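Local coordinates for aldehyde dehydrogenase (Trypanosoma brucei, PDB 5MYP), which probably oxidises aldehydes to carboxylic acids with NAD+ as the electron acceptor, at residues V95-P100 against E112-P117; E116-V121 against F194-Y199; K302-F307 against E339-T344. All blocks are in the same frame, centred on the assembly; numbering follows the deposited sequence. Where two conformers were deposited one is given.

Contact 1: residues V95-P100 against E112-P117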
# COMPACT_ATOMS: atom_id res chain seq x y z
N VAL A 95 18.31 -3.79 5.18
CA VAL A 95 18.04 -5.23 5.11
C VAL A 95 17.88 -5.95 6.46
O VAL A 95 17.29 -7.02 6.52
CB VAL A 95 19.08 -5.99 4.25
CG1 VAL A 95 19.06 -5.51 2.80
CG2 VAL A 95 20.49 -5.89 4.84
N LYS A 96 18.41 -5.36 7.54
CA LYS A 96 18.44 -6.03 8.85
C LYS A 96 17.04 -6.16 9.46
O LYS A 96 16.21 -5.28 9.26
CB LYS A 96 19.38 -5.31 9.83
CG LYS A 96 18.82 -4.08 10.51
CD LYS A 96 19.94 -3.19 11.06
CE LYS A 96 19.37 -2.14 12.01
NZ LYS A 96 20.33 -1.06 12.32
N PRO A 97 16.79 -7.26 10.19
CA PRO A 97 15.50 -7.38 10.88
C PRO A 97 15.30 -6.31 11.96
O PRO A 97 16.26 -5.89 12.59
CB PRO A 97 15.55 -8.78 11.53
CG PRO A 97 16.60 -9.51 10.78
CD PRO A 97 17.60 -8.48 10.38
N VAL A 98 14.05 -5.89 12.13
CA VAL A 98 13.65 -4.95 13.18
C VAL A 98 12.98 -5.74 14.32
O VAL A 98 12.23 -6.69 14.06
CB VAL A 98 12.66 -3.89 12.62
CG1 VAL A 98 12.08 -3.01 13.72
CG2 VAL A 98 13.35 -3.03 11.56
N LYS A 99 13.27 -5.34 15.56
CA LYS A 99 12.65 -5.94 16.74
C LYS A 99 11.42 -5.12 17.13
O LYS A 99 11.57 -4.02 17.67
CB LYS A 99 13.65 -6.00 17.90
CG LYS A 99 14.93 -6.79 17.62
CD LYS A 99 14.70 -8.29 17.48
CE LYS A 99 14.54 -8.98 18.83
NZ LYS A 99 13.96 -10.35 18.67
N PRO A 100 10.20 -5.62 16.86
CA PRO A 100 9.00 -4.84 17.16
C PRO A 100 8.69 -4.76 18.66
O PRO A 100 9.11 -5.63 19.43
CB PRO A 100 7.90 -5.62 16.45
CG PRO A 100 8.35 -7.03 16.52
CD PRO A 100 9.85 -6.97 16.38
N GLU A 112 10.42 -10.83 15.30
CA GLU A 112 11.20 -10.02 14.35
C GLU A 112 10.35 -9.60 13.16
O GLU A 112 9.41 -10.31 12.79
CB GLU A 112 12.36 -10.84 13.77
CG GLU A 112 13.59 -10.96 14.64
CD GLU A 112 14.73 -11.67 13.90
OE1 GLU A 112 14.52 -12.21 12.78
OE2 GLU A 112 15.85 -11.71 14.43
N LEU A 113 10.68 -8.45 12.57
CA LEU A 113 10.13 -8.04 11.28
C LEU A 113 11.27 -8.09 10.26
O LEU A 113 12.20 -7.28 10.32
CB LEU A 113 9.54 -6.63 11.36
CG LEU A 113 8.51 -6.38 12.47
CD1 LEU A 113 7.99 -4.96 12.40
CD2 LEU A 113 7.37 -7.38 12.42
N GLN A 114 11.23 -9.08 9.38
CA GLN A 114 12.25 -9.26 8.33
C GLN A 114 11.77 -8.59 7.05
O GLN A 114 10.56 -8.43 6.86
CB GLN A 114 12.53 -10.74 8.08
CG GLN A 114 13.07 -11.51 9.29
CD GLN A 114 13.34 -12.98 9.01
OE1 GLN A 114 13.11 -13.47 7.90
NE2 GLN A 114 13.82 -13.70 10.03
N TYR A 115 12.70 -8.20 6.19
CA TYR A 115 12.37 -7.64 4.88
C TYR A 115 12.82 -8.60 3.80
O TYR A 115 13.96 -9.07 3.84
CB TYR A 115 13.03 -6.28 4.69
CG TYR A 115 12.48 -5.25 5.63
CD1 TYR A 115 11.36 -4.49 5.28
CD2 TYR A 115 13.04 -5.06 6.90
CE1 TYR A 115 10.83 -3.55 6.15
CE2 TYR A 115 12.52 -4.12 7.78
CZ TYR A 115 11.42 -3.37 7.40
OH TYR A 115 10.91 -2.43 8.26
N GLU A 116 11.94 -8.90 2.85
CA GLU A 116 12.27 -9.79 1.73
C GLU A 116 11.89 -9.15 0.39
O GLU A 116 10.97 -8.32 0.34
CB GLU A 116 11.59 -11.16 1.88
CG GLU A 116 10.07 -11.13 1.91
CD GLU A 116 9.42 -12.50 1.87
OE1 GLU A 116 10.13 -13.53 1.84
OE2 GLU A 116 8.17 -12.56 1.85
N PRO A 117 12.60 -9.52 -0.69
CA PRO A 117 12.20 -9.04 -2.02
C PRO A 117 10.81 -9.52 -2.44
O PRO A 117 10.33 -10.53 -1.93
CB PRO A 117 13.26 -9.63 -2.95
CG PRO A 117 14.41 -9.97 -2.08
CD PRO A 117 13.84 -10.31 -0.75
O HOH W 1 15.31 -8.69 7.30
O HOH W 2 16.41 -8.02 3.94
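A single antiparallel beta bridge, V98 with L113, lays the loop that follows helix 69-95 along the edge of strand 110-124, which on the sheet side pairs with strand 454-461 of the aldehyde dehydrogenase fold. It is a hydrogen-bonded pair by its two backbone bonds: V98 N gives to L113 O at 2.9 Å and L113 N to V98 O at 2.8 Å, both nearly straight. Toward helix 69-95 direct pairing gives way to water. One molecule donates to V95 O and accepts from Y115 N; a second donates to both V95 O and Y115 O, so that V95 O receives two water bonds.

Apolar contacts lie along the bridge. CG2 of V98, beside its own backbone N because CG1 takes the anti place (chi1 173°), meets the edge of the Y115 ring at CE2, 4.0 Å away and near the ring plane. P100 crosses L113 at a slant, CB to CG 4.1 Å, and L113 also packs on P432 of the second subunit.

The polar end of E112 runs beside the P97 ring, pointing the same way, with OE1 3.8 Å from P97 CB. This carboxylate has its salt bridge with R461 of strand 454-461, whereas K99 NZ pairs with D110. Q114 NE2 has one partner in E409 of the second subunit and another along its own strand: it donates to E112 OE1 over 3.2 Å, almost straight at 175°, with the oxygen in the amide plane of Q114.

Contact 2: residues E116-V121 against F194-Y199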
# COMPACT_ATOMS: atom_id res chain seq x y z
N GLU A 116 11.94 -8.90 2.85
CA GLU A 116 12.27 -9.79 1.73
C GLU A 116 11.89 -9.15 0.39
O GLU A 116 10.97 -8.32 0.34
CB GLU A 116 11.59 -11.16 1.88
CG GLU A 116 10.07 -11.13 1.91
CD GLU A 116 9.42 -12.50 1.87
OE1 GLU A 116 10.13 -13.53 1.84
OE2 GLU A 116 8.17 -12.56 1.85
N PRO A 117 12.60 -9.52 -0.69
CA PRO A 117 12.20 -9.04 -2.02
C PRO A 117 10.81 -9.52 -2.44
O PRO A 117 10.33 -10.53 -1.93
CB PRO A 117 13.26 -9.63 -2.95
CG PRO A 117 14.41 -9.97 -2.08
CD PRO A 117 13.84 -10.31 -0.75
N LEU A 118 10.19 -8.79 -3.36
CA LEU A 118 8.86 -9.13 -3.89
C LEU A 118 8.93 -10.05 -5.11
O LEU A 118 8.18 -11.01 -5.21
CB LEU A 118 8.10 -7.85 -4.25
CG LEU A 118 7.72 -6.96 -3.07
CD1 LEU A 118 7.22 -5.61 -3.57
CD2 LEU A 118 6.68 -7.63 -2.18
N GLY A 119 9.83 -9.74 -6.04
CA GLY A 119 9.95 -10.49 -7.29
C GLY A 119 10.34 -9.60 -8.44
O GLY A 119 11.44 -9.04 -8.44
N VAL A 120 9.45 -9.46 -9.43
CA VAL A 120 9.68 -8.58 -10.57
C VAL A 120 8.82 -7.32 -10.43
O VAL A 120 7.60 -7.41 -10.22
CB VAL A 120 9.38 -9.27 -11.93
CG1 VAL A 120 9.91 -8.43 -13.08
CG2 VAL A 120 10.01 -10.66 -11.96
N VAL A 121 9.46 -6.16 -10.55
CA VAL A 121 8.80 -4.86 -10.45
C VAL A 121 8.70 -4.24 -11.84
O VAL A 121 9.68 -4.22 -12.58
CB VAL A 121 9.59 -3.91 -9.52
CG1 VAL A 121 8.94 -2.53 -9.47
CG2 VAL A 121 9.70 -4.52 -8.12
N PHE A 194 3.45 -9.11 -12.54
CA PHE A 194 4.49 -8.48 -11.72
C PHE A 194 4.10 -8.57 -10.26
O PHE A 194 2.93 -8.80 -9.92
CB PHE A 194 4.69 -7.03 -12.13
CG PHE A 194 5.22 -6.87 -13.52
CD1 PHE A 194 6.59 -6.97 -13.76
CD2 PHE A 194 4.36 -6.63 -14.59
CE1 PHE A 194 7.09 -6.83 -15.05
CE2 PHE A 194 4.86 -6.48 -15.87
CZ PHE A 194 6.22 -6.59 -16.10
N ASP A 195 5.08 -8.37 -9.39
CA ASP A 195 4.87 -8.39 -7.94
C ASP A 195 4.68 -6.99 -7.35
O ASP A 195 4.26 -6.85 -6.21
CB ASP A 195 6.00 -9.14 -7.26
CG ASP A 195 6.10 -10.56 -7.78
OD1 ASP A 195 5.29 -11.40 -7.34
OD2 ASP A 195 6.95 -10.81 -8.67
N HIS A 196 5.00 -5.97 -8.15
CA HIS A 196 4.70 -4.58 -7.84
C HIS A 196 4.75 -3.77 -9.14
O HIS A 196 5.56 -4.08 -10.03
CB HIS A 196 5.71 -4.00 -6.85
CG HIS A 196 5.22 -2.79 -6.13
ND1 HIS A 196 4.72 -2.84 -4.85
CD2 HIS A 196 5.14 -1.49 -6.52
CE1 HIS A 196 4.36 -1.62 -4.47
NE2 HIS A 196 4.60 -0.79 -5.47
N ILE A 197 3.91 -2.75 -9.25
CA ILE A 197 3.95 -1.81 -10.37
C ILE A 197 4.06 -0.39 -9.82
O ILE A 197 3.25 0.01 -8.98
CB ILE A 197 2.69 -1.93 -11.26
CG1 ILE A 197 2.58 -3.34 -11.86
CG2 ILE A 197 2.71 -0.88 -12.37
CD1 ILE A 197 1.20 -3.69 -12.39
N LEU A 198 5.06 0.36 -10.28
CA LEU A 198 5.12 1.80 -10.02
C LEU A 198 4.80 2.54 -11.31
O LEU A 198 5.46 2.33 -12.33
CB LEU A 198 6.48 2.23 -9.45
CG LEU A 198 6.52 3.68 -8.94
CD1 LEU A 198 7.38 3.84 -7.68
CD2 LEU A 198 6.94 4.68 -10.01
N TYR A 199 3.80 3.42 -11.25
CA TYR A 199 3.38 4.23 -12.39
C TYR A 199 3.41 5.71 -12.01
O TYR A 199 2.86 6.10 -10.98
CB TYR A 199 1.96 3.85 -12.85
CG TYR A 199 1.40 4.82 -13.86
CD1 TYR A 199 1.75 4.74 -15.21
CD2 TYR A 199 0.55 5.86 -13.46
CE1 TYR A 199 1.25 5.65 -16.14
CE2 TYR A 199 0.06 6.78 -14.38
CZ TYR A 199 0.40 6.67 -15.72
OH TYR A 199 -0.09 7.57 -16.63
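V120 and D195 exchange two hydrogen bonds, which carry the polar part of this contact. The amide N of D195 gives to V120 O at 2.8 Å, nearly in line with the carbonyl (C=O...N 162°). In return V120 N gives to the carboxylate, reaching D195 OD2 at 2.9 Å on its anti lone pair. The aspartate side chain thus stands in for a backbone carbonyl; with CG beside its own backbone N (chi1 -58°), OD2 is put within reach of V120 N. OD2 also forms a salt bridge with R25 of helix 16-29, which would be expected to stabilise its negative charge. The same oxygen lies 3.3 Å from G119 CA, so the backbone passes close against the carboxylate just before the V120 bond.

Apolar contacts flank the bonds. CG1 of V120 comes to the edge of the F194 ring, near its plane, at 3.7 Å from CD1. L118 passes H196 obliquely, its CD1 3.9 Å from ND1, a buried atom with no partner in the model. At the other ring nitrogen, H196 NE2 is hydrogen-bonded to T221. Further along, V121 CA makes a CH...O contact with H196 O, 3.4 Å apart.

K391 of the second subunit bonds L118 O and packs on D195. Together these features mark the entry of two neighbouring parallel strands, 110-124 and 196-200, into the sheet of a Rossmann-like domain, the part of this family that binds NAD.

Contact 3: residues K302-F307 against E339-T344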
# COMPACT_ATOMS: atom_id res chain seq x y z
N LYS A 302 16.63 37.74 -37.11
CA LYS A 302 16.65 37.17 -38.45
C LYS A 302 15.97 35.81 -38.54
O LYS A 302 15.27 35.52 -39.52
CB LYS A 302 18.10 37.06 -38.95
CG LYS A 302 18.22 36.42 -40.33
CD LYS A 302 19.67 36.07 -40.65
CE LYS A 302 19.78 35.39 -42.01
NZ LYS A 302 19.21 36.24 -43.10
N GLN A 303 16.16 34.97 -37.52
CA GLN A 303 15.53 33.65 -37.43
C GLN A 303 14.84 33.52 -36.06
O GLN A 303 15.46 33.06 -35.10
CB GLN A 303 16.58 32.55 -37.62
CG GLN A 303 17.37 32.62 -38.92
CD GLN A 303 16.54 32.31 -40.15
OE1 GLN A 303 15.41 31.81 -40.06
NE2 GLN A 303 17.10 32.60 -41.33
N LYS A 304 13.58 33.92 -35.99
CA LYS A 304 12.82 33.93 -34.73
C LYS A 304 12.61 32.53 -34.15
O LYS A 304 12.82 32.31 -32.95
CB LYS A 304 11.45 34.62 -34.90
CG LYS A 304 10.70 34.84 -33.59
CD LYS A 304 9.28 35.30 -33.79
CE LYS A 304 8.53 35.27 -32.47
NZ LYS A 304 7.16 35.84 -32.55
N GLN A 305 12.18 31.61 -35.01
CA GLN A 305 11.93 30.23 -34.60
C GLN A 305 13.22 29.53 -34.17
O GLN A 305 13.23 28.80 -33.18
CB GLN A 305 11.24 29.44 -35.72
CG GLN A 305 10.33 30.27 -36.61
CD GLN A 305 9.13 30.84 -35.87
OE1 GLN A 305 8.43 31.72 -36.38
NE2 GLN A 305 8.89 30.34 -34.67
N GLN A 306 14.31 29.79 -34.90
CA GLN A 306 15.64 29.29 -34.53
C GLN A 306 16.13 29.88 -33.21
O GLN A 306 16.74 29.18 -32.40
CB GLN A 306 16.65 29.59 -35.64
CG GLN A 306 18.00 28.91 -35.48
CD GLN A 306 18.96 29.27 -36.59
OE1 GLN A 306 18.63 29.16 -37.77
NE2 GLN A 306 20.16 29.71 -36.22
N PHE A 307 15.88 31.18 -32.99
CA PHE A 307 16.24 31.84 -31.73
C PHE A 307 15.54 31.21 -30.53
O PHE A 307 16.16 31.00 -29.48
CB PHE A 307 15.92 33.35 -31.80
CG PHE A 307 16.12 34.07 -30.50
CD1 PHE A 307 17.36 34.61 -30.18
CD2 PHE A 307 15.06 34.23 -29.61
CE1 PHE A 307 17.54 35.29 -28.97
CE2 PHE A 307 15.24 34.89 -28.40
CZ PHE A 307 16.48 35.43 -28.09
N GLU A 339 2.75 35.81 -23.57
CA GLU A 339 3.50 35.74 -24.82
C GLU A 339 3.67 34.28 -25.21
O GLU A 339 3.94 33.43 -24.35
CB GLU A 339 4.88 36.40 -24.68
CG GLU A 339 4.88 37.80 -24.07
CD GLU A 339 5.08 37.81 -22.56
OE1 GLU A 339 4.81 36.78 -21.91
OE2 GLU A 339 5.52 38.85 -22.02
N ALA A 340 3.52 33.99 -26.50
CA ALA A 340 3.62 32.62 -26.99
C ALA A 340 4.03 32.53 -28.46
O ALA A 340 3.88 33.48 -29.22
CB ALA A 340 2.29 31.90 -26.79
N ASP A 341 4.58 31.37 -28.82
CA ASP A 341 4.92 31.04 -30.21
C ASP A 341 4.56 29.57 -30.45
O ASP A 341 5.16 28.67 -29.85
CB ASP A 341 6.41 31.26 -30.50
CG ASP A 341 6.77 30.94 -31.93
OD1 ASP A 341 6.41 31.73 -32.84
OD2 ASP A 341 7.42 29.90 -32.16
N GLU A 342 3.58 29.34 -31.33
CA GLU A 342 3.05 28.01 -31.59
C GLU A 342 4.04 27.07 -32.27
O GLU A 342 4.14 25.91 -31.88
CB GLU A 342 1.77 28.10 -32.43
CG GLU A 342 1.06 26.77 -32.64
CD GLU A 342 -0.39 26.91 -33.08
OE1 GLU A 342 -0.89 28.05 -33.23
OE2 GLU A 342 -1.04 25.86 -33.26
N ALA A 343 4.76 27.57 -33.27
CA ALA A 343 5.71 26.76 -34.04
C ALA A 343 6.78 26.09 -33.18
O ALA A 343 7.13 24.94 -33.40
CB ALA A 343 6.36 27.60 -35.13
N THR A 344 7.29 26.84 -32.19
CA THR A 344 8.30 26.34 -31.25
C THR A 344 7.71 25.88 -29.90
O THR A 344 8.47 25.58 -28.98
CB THR A 344 9.37 27.42 -30.98
OG1 THR A 344 8.77 28.54 -30.31
CG2 THR A 344 10.03 27.88 -32.29
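OD2 of D341 is gripped from its own loop by two groups of T344: OG1 donates to it at 2.7 Å and the backbone N at 3.1 Å. The hydroxyl uses the anti lone pair. The amide also arrives on the anti side but stands 33° out of the carboxylate plane. T344 OG1 is bonded to T346 as well, which may steady the turn.

Across the contact, Q305 brings its amide to the same carboxylate. NE2 lies 2.9 Å from D341 OD2, yet that bond is bent to 127°; toward D341 OD1 it is nearly straight, but longer at 3.4 Å. Both are weak, and the geometry describes one amide group leaning on a carboxylate rather than one firm bond. The two side chains cross at about a right angle with their flat groups 26° apart, and a bend at chi2 brings the glutamine amide round. Since Q305 was modelled in two conformers, this part of the contact may be mobile.

The methyl CG2 of T344 comes within 3.4 Å of Q305 O. K304, extended and sliding past D341 in the opposite direction, keeps NZ 4.2 Å from D341 OD1, too far for a salt bridge though the opposite charges should attract. No other chain of the assembly touches these segments, and the contact lies away from the predicted active-site residues.

Acceptance by an aspartate of the backbone N three residues on defines an Asx motif; here it shapes the turn linking strand 340-341 to strand 346-353, against the first turn of helix 304-309.

In the fold
From the N terminus, contact 1 is the first to close, joining the loop after helix 69-95 to strand 110-124 across a short excursion of 11 residues. Contact 2 opens on the same strand, sharing E116 and P117 with it, and closes a longer loop of 72 residues, through helices and strands, at strand 196-200. The two follow in series with this overlap; both reach the same sheet through strand 110-124, and both touch the second subunit. Contact 3 closes later, 31 residues between its segments, tying helix 304-309 to strand 340-341 of the other sheet. It lies across the chain's centre from them, its centre about 57 Å from that of contact 1 and about 45 Å from that of contact 2.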